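Local structure of agenet domain-containing protein (6IE4) at residues G36-I41 with C52-T57. The protein probably reads methylated histone H3 tails through its tandem Agenet domains, the first two of which bind an H3 peptide. Sequence-based numbering, arbitrary orientation.
Sequences GKVITI and CQVEYT
Q53 faces both I39 and T40 across an antiparallel hairpin, a classic beta bulge in the Agenet domain, a member of the SH3 clan. I39 N donates to Q53 O at 2.8 Å, in the carbonyl plane, and T40 N adds a weak, longer bond to the same oxygen; Q53 N returns a bond to T40 O. Over this bulge the Q53 side chain runs out extended, with CG anti to the backbone N (chi1 -176°), and its OE1 accepts the hydroxyl OG1 of T40 at 3.0 Å, on a lone pair in the amide plane. Toward G36 the register is regular: E55 N donates to K37 O at 2.8 Å, while the return bond from K37 N is weak. The closely packed side is that of V38 and V54, which with C52 are buried under V20, I22 and L78 of neighbouring strands; there V38 CG2 meets V54 CG1 at 4.3 Å. The opposite face is more open and polar: K37 and T40 are exposed, Q53 and E55 partly so. I39 CD1 lies 3.5 Å from E55 CB, the two side chains crossing at about a right angle, and K70 of strand 68-74 touches I39, Q53 and E55. K37 NZ and E55 OE2 are 4.5 Å apart, too far for a salt bridge. Shortening Q53 to an alanine is likely to leave T40 OG1 without its amide acceptor. At the other end of the hairpin Y56, paired with G36, packs on a basic side chain of the bound peptide. Main-chain bonds and buried apolar side chains, with one neutral hydroxyl-to-amide bond, thus join the strands, whereas K37 and E55 probably add no more than a weak, long-range attraction.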
loop_
_atom_site.group_PDB
_atom_site.type_symbol
_atom_site.label_atom_id
_atom_site.label_comp_id
_atom_site.label_asym_id
_atom_site.label_seq_id
_atom_site.Cartn_x
_atom_site.Cartn_y
_atom_site.Cartn_z
ATOM N N GLY A 36 -5.721 -3.518 5.131
ATOM C CA GLY A 36 -6.978 -4.137 5.478
ATOM C C GLY A 36 -6.847 -5.287 6.456
ATOM O O GLY A 36 -5.845 -5.433 7.162
ATOM N N LYS A 37 -7.858 -6.152 6.430
ATOM C CA LYS A 37 -8.016 -7.225 7.401
ATOM C C LYS A 37 -8.747 -8.378 6.736
ATOM O O LYS A 37 -9.648 -8.172 5.916
ATOM C CB LYS A 37 -8.842 -6.809 8.627
ATOM C CG LYS A 37 -8.087 -6.179 9.787
ATOM C CD LYS A 37 -8.998 -5.189 10.557
ATOM C CE LYS A 37 -10.475 -5.632 10.501
ATOM N NZ LYS A 37 -11.240 -5.331 11.748
ATOM N N VAL A 38 -8.416 -9.586 7.157
ATOM C CA VAL A 38 -9.047 -10.775 6.615
ATOM C C VAL A 38 -10.346 -10.976 7.382
ATOM O O VAL A 38 -10.407 -10.717 8.587
ATOM C CB VAL A 38 -8.132 -12.006 6.725
ATOM C CG1 VAL A 38 -8.798 -13.211 6.076
ATOM C CG2 VAL A 38 -6.792 -11.748 6.061
ATOM N N ILE A 39 -11.408 -11.322 6.662
ATOM C CA ILE A 39 -12.732 -11.536 7.245
ATOM C C ILE A 39 -13.099 -13.008 7.242
ATOM O O ILE A 39 -13.565 -13.544 8.247
ATOM C CB ILE A 39 -13.810 -10.748 6.472
ATOM C CG1 ILE A 39 -13.627 -9.251 6.529
ATOM C CG2 ILE A 39 -15.211 -11.159 6.942
ATOM C CD1 ILE A 39 -14.719 -8.593 5.676
ATOM N N THR A 40 -12.907 -13.666 6.099
ATOM C CA THR A 40 -13.359 -15.032 5.876
ATOM C C THR A 40 -12.313 -15.749 5.042
ATOM O O THR A 40 -11.973 -15.314 3.936
ATOM C CB THR A 40 -14.744 -15.073 5.206
ATOM O OG1 THR A 40 -14.769 -14.214 4.056
ATOM C CG2 THR A 40 -15.863 -14.681 6.191
ATOM N N ILE A 41 -11.759 -16.803 5.626
ATOM C CA ILE A 41 -10.956 -17.820 4.963
ATOM C C ILE A 41 -11.963 -18.870 4.514
ATOM O O ILE A 41 -13.009 -19.009 5.165
ATOM C CB ILE A 41 -9.891 -18.366 5.932
ATOM C CG1 ILE A 41 -8.699 -17.412 5.986
ATOM C CG2 ILE A 41 -9.459 -19.793 5.603
ATOM C CD1 ILE A 41 -8.147 -17.061 4.618
ATOM N N CYS A 52 -9.819 -15.578 -0.317
ATOM C CA CYS A 52 -10.396 -15.131 0.932
ATOM C C CYS A 52 -11.085 -13.793 0.685
ATOM O O CYS A 52 -11.028 -13.231 -0.412
ATOM C CB CYS A 52 -9.331 -15.015 2.014
ATOM S SG CYS A 52 -8.231 -13.721 1.561
ATOM N N GLN A 53 -11.738 -13.276 1.713
ATOM C CA GLN A 53 -12.424 -11.996 1.644
ATOM C C GLN A 53 -11.878 -11.078 2.727
ATOM O O GLN A 53 -11.662 -11.499 3.867
ATOM C CB GLN A 53 -13.941 -12.161 1.842
ATOM C CG GLN A 53 -14.749 -10.886 1.692
ATOM C CD GLN A 53 -16.080 -10.927 2.453
ATOM O OE1 GLN A 53 -16.263 -11.731 3.376
ATOM N NE2 GLN A 53 -17.023 -10.080 2.044
ATOM N N VAL A 54 -11.635 -9.826 2.360
ATOM C CA VAL A 54 -10.979 -8.879 3.245
ATOM C C VAL A 54 -11.900 -7.672 3.434
ATOM O O VAL A 54 -12.887 -7.488 2.723
ATOM C CB VAL A 54 -9.599 -8.436 2.703
ATOM C CG1 VAL A 54 -8.580 -9.583 2.759
ATOM C CG2 VAL A 54 -9.718 -7.925 1.268
ATOM N N GLU A 55 -11.520 -6.809 4.362
ATOM C CA GLU A 55 -12.208 -5.550 4.586
ATOM C C GLU A 55 -11.129 -4.486 4.635
ATOM O O GLU A 55 -10.220 -4.560 5.464
ATOM C CB GLU A 55 -13.028 -5.592 5.877
ATOM C CG GLU A 55 -13.321 -4.254 6.543
ATOM C CD GLU A 55 -14.356 -4.389 7.663
ATOM O OE1 GLU A 55 -15.333 -5.152 7.494
ATOM O OE2 GLU A 55 -14.170 -3.768 8.733
ATOM N N TYR A 56 -11.200 -3.544 3.704
ATOM C CA TYR A 56 -10.225 -2.471 3.626
ATOM C C TYR A 56 -10.376 -1.568 4.833
ATOM O O TYR A 56 -11.491 -1.316 5.298
ATOM C CB TYR A 56 -10.411 -1.669 2.340
ATOM C CG TYR A 56 -10.122 -2.420 1.062
ATOM C CD1 TYR A 56 -10.941 -3.461 0.642
ATOM C CD2 TYR A 56 -9.080 -2.034 0.232
ATOM C CE1 TYR A 56 -10.697 -4.134 -0.540
ATOM C CE2 TYR A 56 -8.828 -2.694 -0.954
ATOM C CZ TYR A 56 -9.637 -3.747 -1.330
ATOM O OH TYR A 56 -9.402 -4.411 -2.509
ATOM N N THR A 57 -9.252 -1.130 5.389
ATOM C CA THR A 57 -9.366 -0.198 6.499
ATOM C C THR A 57 -9.579 1.244 6.061
ATOM O O THR A 57 -10.111 2.022 6.853
ATOM C CB THR A 57 -8.162 -0.305 7.435
ATOM O OG1 THR A 57 -6.983 0.097 6.743
ATOM C CG2 THR A 57 -7.999 -1.745 7.912
#